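PDB 4D63: fiber KNOB domain, which forms the trimeric head of a turkey siadenovirus fibre and binds sialic acid, probably serving in attachment to host-cell receptors. Local coordinates for residues N54-K68 with A74-V86. Residues are numbered along the deposited sequence; the frame is centred on the assembly and turned at random.
Sequences NGQFVTKTAKVLRYK and ALLIIQFIDNIGV. With SIA (N-acetyl-alpha-neuraminic acid), chain B.
Tyr67 and Ile78 meet on the packed face of an antiparallel beta hairpin, strands 64-71 and 75-80, within the beta-rich fibre head. Isoleucine's longer arm carries Ile78 CD1 over one face of the phenol ring, 3.5 Å from its centroid, a CH-pi contact; the backbone of Gly55 covers the opposite face, and the ring lies where a beta carbon would stand, so having no side chain suits position 55. The tyrosine's chi1 of 62° turns the ring into the slot between these two layers. Beside it, Phe57 CE2 and Phe80 CZ touch rim to rim at 3.8 Å, while Leu65 CB reaches the Phe80 ring edge.

Backbone bonds both ways between Lys68 and Gln79 join the strands, and Ile81 N still donates to Arg66 O (3.0 Å). The looser solvent side holds exposed Arg66 and partly exposed Ile81 and Asp82; water 2 donates to the same Arg66 O and accepts from Asp82 N. Asp82's carboxylate suits this exit by serving backbone and side chain together: OD2 accepts from Arg66 N (2.8 Å, 165°), while Arg66 NH1 comes to 2.5 Å from OD1 in a salt bridge whose hydrogen bond is bent and weak, guanidinium and carboxylate planes 42° apart. Ile81 CD1 lies over one guanidinium face, 3.5 Å from Arg66 NH2.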
loop_
_atom_site.group_PDB
_atom_site.type_symbol
_atom_site.label_atom_id
_atom_site.label_comp_id
_atom_site.label_asym_id
_atom_site.label_seq_id
_atom_site.Cartn_x
_atom_site.Cartn_y
_atom_site.Cartn_z
ATOM N N ASN A 54 16.909 -4.480 -16.011
ATOM C CA ASN A 54 15.672 -4.768 -16.722
ATOM C C ASN A 54 15.320 -6.241 -16.769
ATOM O O ASN A 54 16.185 -7.099 -16.709
ATOM C CB ASN A 54 15.715 -4.210 -18.124
ATOM C CG ASN A 54 15.719 -2.712 -18.126
ATOM O OD1 ASN A 54 14.683 -2.083 -17.943
ATOM N ND2 ASN A 54 16.899 -2.126 -18.278
ATOM N N GLY A 55 14.015 -6.506 -16.845
ATOM C CA GLY A 55 13.470 -7.857 -16.930
ATOM C C GLY A 55 12.042 -7.802 -17.456
ATOM O O GLY A 55 11.499 -6.725 -17.666
ATOM N N GLN A 56 11.441 -8.956 -17.700
ATOM C CA GLN A 56 10.025 -8.998 -17.967
ATOM C C GLN A 56 9.421 -10.361 -17.649
ATOM O O GLN A 56 10.139 -11.375 -17.489
ATOM C CB GLN A 56 9.686 -8.526 -19.406
ATOM C CG GLN A 56 10.112 -9.448 -20.544
ATOM C CD GLN A 56 11.598 -9.448 -20.741
ATOM O OE1 GLN A 56 12.213 -8.388 -20.871
ATOM N NE2 GLN A 56 12.194 -10.636 -20.750
ATOM N N PHE A 57 8.097 -10.339 -17.502
ATOM C CA PHE A 57 7.290 -11.514 -17.490
ATOM C C PHE A 57 6.519 -11.474 -18.781
ATOM O O PHE A 57 6.364 -10.420 -19.412
ATOM C CB PHE A 57 6.288 -11.503 -16.340
ATOM C CG PHE A 57 6.899 -11.521 -14.968
ATOM C CD1 PHE A 57 7.397 -12.683 -14.441
ATOM C CD2 PHE A 57 6.911 -10.379 -14.184
ATOM C CE1 PHE A 57 7.930 -12.720 -13.173
ATOM C CE2 PHE A 57 7.451 -10.403 -12.916
ATOM C CZ PHE A 57 7.959 -11.578 -12.404
ATOM N N VAL A 58 6.005 -12.632 -19.156
ATOM C CA VAL A 58 5.156 -12.754 -20.318
ATOM C C VAL A 58 3.922 -13.543 -19.913
ATOM O O VAL A 58 4.014 -14.494 -19.131
ATOM C CB VAL A 58 5.904 -13.453 -21.480
ATOM C CG1 VAL A 58 5.004 -13.565 -22.703
ATOM C CG2 VAL A 58 7.169 -12.659 -21.825
ATOM N N THR A 59 2.764 -13.120 -20.421
ATOM C CA THR A 59 1.497 -13.771 -20.104
ATOM C C THR A 59 1.175 -14.862 -21.111
ATOM O O THR A 59 1.845 -14.985 -22.127
ATOM C CB THR A 59 0.326 -12.768 -20.129
ATOM O OG1 THR A 59 0.071 -12.375 -21.478
ATOM C CG2 THR A 59 0.638 -11.502 -19.275
ATOM N N LYS A 60 0.114 -15.613 -20.815
ATOM C CA LYS A 60 -0.450 -16.647 -21.692
ATOM C C LYS A 60 -0.754 -16.158 -23.098
ATOM O O LYS A 60 -0.722 -16.934 -24.033
ATOM C CB LYS A 60 -1.754 -17.220 -21.104
ATOM C CG LYS A 60 -1.651 -18.590 -20.436
ATOM C CD LYS A 60 -3.001 -18.982 -19.808
ATOM C CE LYS A 60 -3.210 -20.498 -19.688
ATOM N NZ LYS A 60 -2.309 -21.174 -18.689
ATOM N N THR A 61 -1.098 -14.887 -23.245
ATOM C CA THR A 61 -1.390 -14.341 -24.561
ATOM C C THR A 61 -0.174 -13.597 -25.086
ATOM O O THR A 61 -0.301 -12.772 -25.977
ATOM C CB THR A 61 -2.610 -13.387 -24.528
ATOM O OG1 THR A 61 -2.294 -12.196 -23.803
ATOM C CG2 THR A 61 -3.802 -14.058 -23.876
ATOM N N ALA A 62 1.002 -13.876 -24.531
ATOM C CA ALA A 62 2.230 -13.245 -24.984
ATOM C C ALA A 62 2.310 -11.736 -24.713
ATOM O O ALA A 62 3.142 -11.046 -25.321
ATOM C CB ALA A 62 2.447 -13.521 -26.465
ATOM N N LYS A 63 1.472 -11.206 -23.814
ATOM C CA LYS A 63 1.685 -9.837 -23.348
ATOM C C LYS A 63 2.978 -9.827 -22.538
ATOM O O LYS A 63 3.226 -10.707 -21.741
ATOM C CB LYS A 63 0.512 -9.284 -22.518
ATOM C CG LYS A 63 0.624 -7.770 -22.350
ATOM C CD LYS A 63 -0.477 -7.097 -21.516
ATOM C CE LYS A 63 -0.649 -5.631 -21.941
ATOM N NZ LYS A 63 -0.437 -4.624 -20.857
ATOM N N VAL A 64 3.791 -8.813 -22.757
ATOM C CA VAL A 64 5.052 -8.635 -22.057
ATOM C C VAL A 64 4.816 -7.597 -20.954
ATOM O O VAL A 64 4.347 -6.483 -21.240
ATOM C CB VAL A 64 6.126 -8.109 -23.042
ATOM C CG1 VAL A 64 7.436 -7.783 -22.341
ATOM C CG2 VAL A 64 6.342 -9.119 -24.170
ATOM N N LEU A 65 5.157 -7.971 -19.714
ATOM C CA LEU A 65 5.126 -7.050 -18.579
ATOM C C LEU A 65 6.541 -6.761 -18.173
ATOM O O LEU A 65 7.222 -7.606 -17.573
ATOM C CB LEU A 65 4.362 -7.632 -17.381
ATOM C CG LEU A 65 2.998 -8.232 -17.672
ATOM C CD1 LEU A 65 2.421 -8.781 -16.382
ATOM C CD2 LEU A 65 2.038 -7.234 -18.319
ATOM N N ARG A 66 6.975 -5.548 -18.464
ATOM C CA ARG A 66 8.326 -5.172 -18.200
ATOM C C ARG A 66 8.485 -4.599 -16.790
ATOM O O ARG A 66 7.588 -3.935 -16.257
ATOM C CB ARG A 66 8.796 -4.185 -19.278
ATOM C CG ARG A 66 8.955 -4.871 -20.633
ATOM C CD ARG A 66 9.008 -3.890 -21.784
ATOM N NE ARG A 66 9.870 -2.732 -21.507
ATOM C CZ ARG A 66 9.459 -1.483 -21.222
ATOM N NH1 ARG A 66 8.164 -1.161 -21.150
ATOM N NH2 ARG A 66 10.371 -0.531 -21.006
ATOM N N TYR A 67 9.653 -4.866 -16.216
ATOM C CA TYR A 67 10.012 -4.343 -14.923
ATOM C C TYR A 67 11.505 -4.053 -14.817
ATOM O O TYR A 67 12.283 -4.561 -15.606
ATOM C CB TYR A 67 9.603 -5.357 -13.858
ATOM C CG TYR A 67 10.270 -6.696 -13.951
ATOM C CD1 TYR A 67 11.582 -6.884 -13.475
ATOM C CD2 TYR A 67 9.605 -7.785 -14.477
ATOM C CE1 TYR A 67 12.200 -8.125 -13.544
ATOM C CE2 TYR A 67 10.218 -9.028 -14.538
ATOM C CZ TYR A 67 11.514 -9.186 -14.074
ATOM O OH TYR A 67 12.116 -10.421 -14.109
ATOM N N LYS A 68 11.875 -3.242 -13.832
ATOM C CA LYS A 68 13.269 -3.079 -13.382
ATOM C C LYS A 68 13.355 -3.603 -11.963
ATOM O O LYS A 68 12.406 -3.434 -11.198
ATOM C CB LYS A 68 13.657 -1.612 -13.316
ATOM C CG LYS A 68 13.886 -0.914 -14.634
ATOM C CD LYS A 68 14.103 0.584 -14.379
ATOM C CE LYS A 68 14.820 1.280 -15.533
ATOM N NZ LYS A 68 14.255 0.970 -16.874
ATOM N N ALA A 74 19.264 -10.443 0.948
ATOM C CA ALA A 74 18.028 -11.239 1.021
ATOM C C ALA A 74 16.828 -10.462 0.466
ATOM O O ALA A 74 15.676 -10.830 0.703
ATOM C CB ALA A 74 17.762 -11.673 2.461
ATOM N N LEU A 75 17.110 -9.424 -0.313
ATOM C CA LEU A 75 16.158 -8.395 -0.642
ATOM C C LEU A 75 16.016 -8.283 -2.157
ATOM O O LEU A 75 17.009 -8.248 -2.902
ATOM C CB LEU A 75 16.664 -7.077 -0.047
ATOM C CG LEU A 75 15.787 -5.827 -0.110
ATOM C CD1 LEU A 75 14.507 -5.995 0.709
ATOM C CD2 LEU A 75 16.602 -4.629 0.358
ATOM N N LEU A 76 14.782 -8.271 -2.626
ATOM C CA LEU A 76 14.525 -8.010 -4.025
ATOM C C LEU A 76 13.413 -6.993 -4.121
ATOM O O LEU A 76 12.307 -7.227 -3.648
ATOM C CB LEU A 76 14.124 -9.280 -4.766
ATOM C CG LEU A 76 13.780 -8.990 -6.240
ATOM C CD1 LEU A 76 14.889 -9.458 -7.150
ATOM C CD2 LEU A 76 12.470 -9.623 -6.671
ATOM N N ILE A 77 13.722 -5.878 -4.762
ATOM C CA ILE A 77 12.778 -4.810 -4.988
ATOM C C ILE A 77 12.523 -4.753 -6.481
ATOM O O ILE A 77 13.447 -4.659 -7.270
ATOM C CB ILE A 77 13.360 -3.483 -4.515
ATOM C CG1 ILE A 77 13.553 -3.512 -2.999
ATOM C CG2 ILE A 77 12.492 -2.312 -4.966
ATOM C CD1 ILE A 77 14.265 -2.281 -2.477
ATOM N N ILE A 78 11.262 -4.805 -6.864
ATOM C CA ILE A 78 10.897 -4.929 -8.266
ATOM C C ILE A 78 9.739 -3.987 -8.619
ATOM O O ILE A 78 8.671 -4.040 -8.000
ATOM C CB ILE A 78 10.537 -6.391 -8.622
ATOM C CG1 ILE A 78 9.958 -6.494 -10.041
ATOM C CG2 ILE A 78 9.567 -7.002 -7.628
ATOM C CD1 ILE A 78 10.098 -7.881 -10.649
ATOM N N GLN A 79 9.957 -3.157 -9.632
ATOM C CA GLN A 79 8.961 -2.241 -10.105
ATOM C C GLN A 79 8.525 -2.571 -11.515
ATOM O O GLN A 79 9.367 -2.705 -12.390
ATOM C CB GLN A 79 9.492 -0.814 -10.083
ATOM C CG GLN A 79 8.407 0.235 -10.281
ATOM C CD GLN A 79 8.946 1.649 -10.328
ATOM O OE1 GLN A 79 9.690 2.069 -9.474
ATOM N NE2 GLN A 79 8.527 2.395 -11.314
ATOM N N PHE A 80 7.203 -2.640 -11.738
ATOM C CA PHE A 80 6.650 -2.739 -13.089
ATOM C C PHE A 80 6.676 -1.372 -13.733
ATOM O O PHE A 80 6.245 -0.394 -13.124
ATOM C CB PHE A 80 5.243 -3.327 -13.064
ATOM C CG PHE A 80 5.215 -4.781 -12.706
ATOM C CD1 PHE A 80 5.480 -5.197 -11.392
ATOM C CD2 PHE A 80 4.937 -5.740 -13.661
ATOM C CE1 PHE A 80 5.468 -6.542 -11.045
ATOM C CE2 PHE A 80 4.955 -7.091 -13.325
ATOM C CZ PHE A 80 5.206 -7.490 -12.022
ATOM N N ILE A 81 7.174 -1.309 -14.976
ATOM C CA ILE A 81 7.484 -0.039 -15.635
ATOM C C ILE A 81 6.681 0.304 -16.902
ATOM O O ILE A 81 6.883 1.383 -17.465
ATOM C CB ILE A 81 9.008 0.107 -15.962
ATOM C CG1 ILE A 81 9.434 -0.909 -17.041
ATOM C CG2 ILE A 81 9.846 -0.011 -14.687
ATOM C CD1 ILE A 81 10.850 -0.752 -17.541
ATOM N N ASP A 82 5.784 -0.568 -17.354
ATOM C CA ASP A 82 4.954 -0.257 -18.531
ATOM C C ASP A 82 3.965 0.910 -18.349
ATOM O O ASP A 82 3.582 1.541 -19.333
ATOM C CB ASP A 82 4.173 -1.499 -18.972
ATOM C CG ASP A 82 5.082 -2.575 -19.564
ATOM O OD1 ASP A 82 6.006 -2.191 -20.313
ATOM O OD2 ASP A 82 4.884 -3.787 -19.267
ATOM N N ASN A 83 3.545 1.197 -17.118
ATOM C CA ASN A 83 2.450 2.149 -16.916
ATOM C C ASN A 83 2.825 3.260 -15.944
ATOM O O ASN A 83 2.019 3.657 -15.103
ATOM C CB ASN A 83 1.195 1.430 -16.406
ATOM C CG ASN A 83 1.368 0.907 -14.984
ATOM O OD1 ASN A 83 2.484 0.557 -14.577
ATOM N ND2 ASN A 83 0.279 0.872 -14.216
ATOM N N ILE A 84 4.028 3.801 -16.087
ATOM C CA ILE A 84 4.384 4.971 -15.302
ATOM C C ILE A 84 3.572 6.189 -15.810
ATOM O O ILE A 84 3.694 6.594 -16.958
ATOM C CB ILE A 84 5.921 5.196 -15.261
ATOM C CG1 ILE A 84 6.607 3.945 -14.684
ATOM C CG2 ILE A 84 6.261 6.417 -14.403
ATOM C CD1 ILE A 84 8.100 3.955 -14.852
ATOM N N GLY A 85 2.695 6.733 -14.967
ATOM C CA GLY A 85 1.884 7.875 -15.370
ATOM C C GLY A 85 2.782 9.106 -15.534
ATOM O O GLY A 85 3.861 9.184 -14.927
ATOM N N VAL A 86 2.314 10.064 -16.336
ATOM C CA VAL A 86 3.081 11.273 -16.693
ATOM C C VAL A 86 2.176 12.479 -16.641
ATOM O O VAL A 86 0.978 12.387 -16.977
ATOM C CB VAL A 86 3.615 11.255 -18.160
ATOM C CG1 VAL A 86 4.829 10.378 -18.313
ATOM C CG2 VAL A 86 2.534 10.786 -19.137
HETATM C C1 SIA B . 10.153 16.448 -17.749
HETATM C C2 SIA B . 10.533 15.106 -18.365
HETATM C C3 SIA B . 11.095 14.139 -17.304
HETATM C C4 SIA B . 10.000 13.519 -16.426
HETATM C C5 SIA B . 8.984 12.846 -17.337
HETATM C C6 SIA B . 8.381 13.919 -18.259
HETATM C C7 SIA B . 7.359 13.385 -19.263
HETATM C C8 SIA B . 7.036 14.385 -20.390
HETATM C C9 SIA B . 7.387 13.851 -21.783
HETATM C C10 SIA B . 7.750 10.826 -16.686
HETATM C C11 SIA B . 6.845 10.141 -15.686
HETATM N N5 SIA B . 8.029 12.119 -16.510
HETATM O O1A SIA B . 10.590 16.722 -16.607
HETATM O O1B SIA B . 9.439 17.251 -18.403
HETATM O O2 SIA B . 11.495 15.340 -19.419
HETATM O O4 SIA B . 10.513 12.545 -15.487
HETATM O O6 SIA B . 9.437 14.480 -19.040
HETATM O O7 SIA B . 7.891 12.166 -19.814
HETATM O O8 SIA B . 5.648 14.737 -20.412
HETATM O O9 SIA B . 7.423 14.936 -22.720
HETATM O O10 SIA B . 8.212 10.203 -17.614
HETATM O O HOH W 1 5.625 -4.234 -22.356
HETATM O O HOH W 2 5.090 -3.209 -16.524
#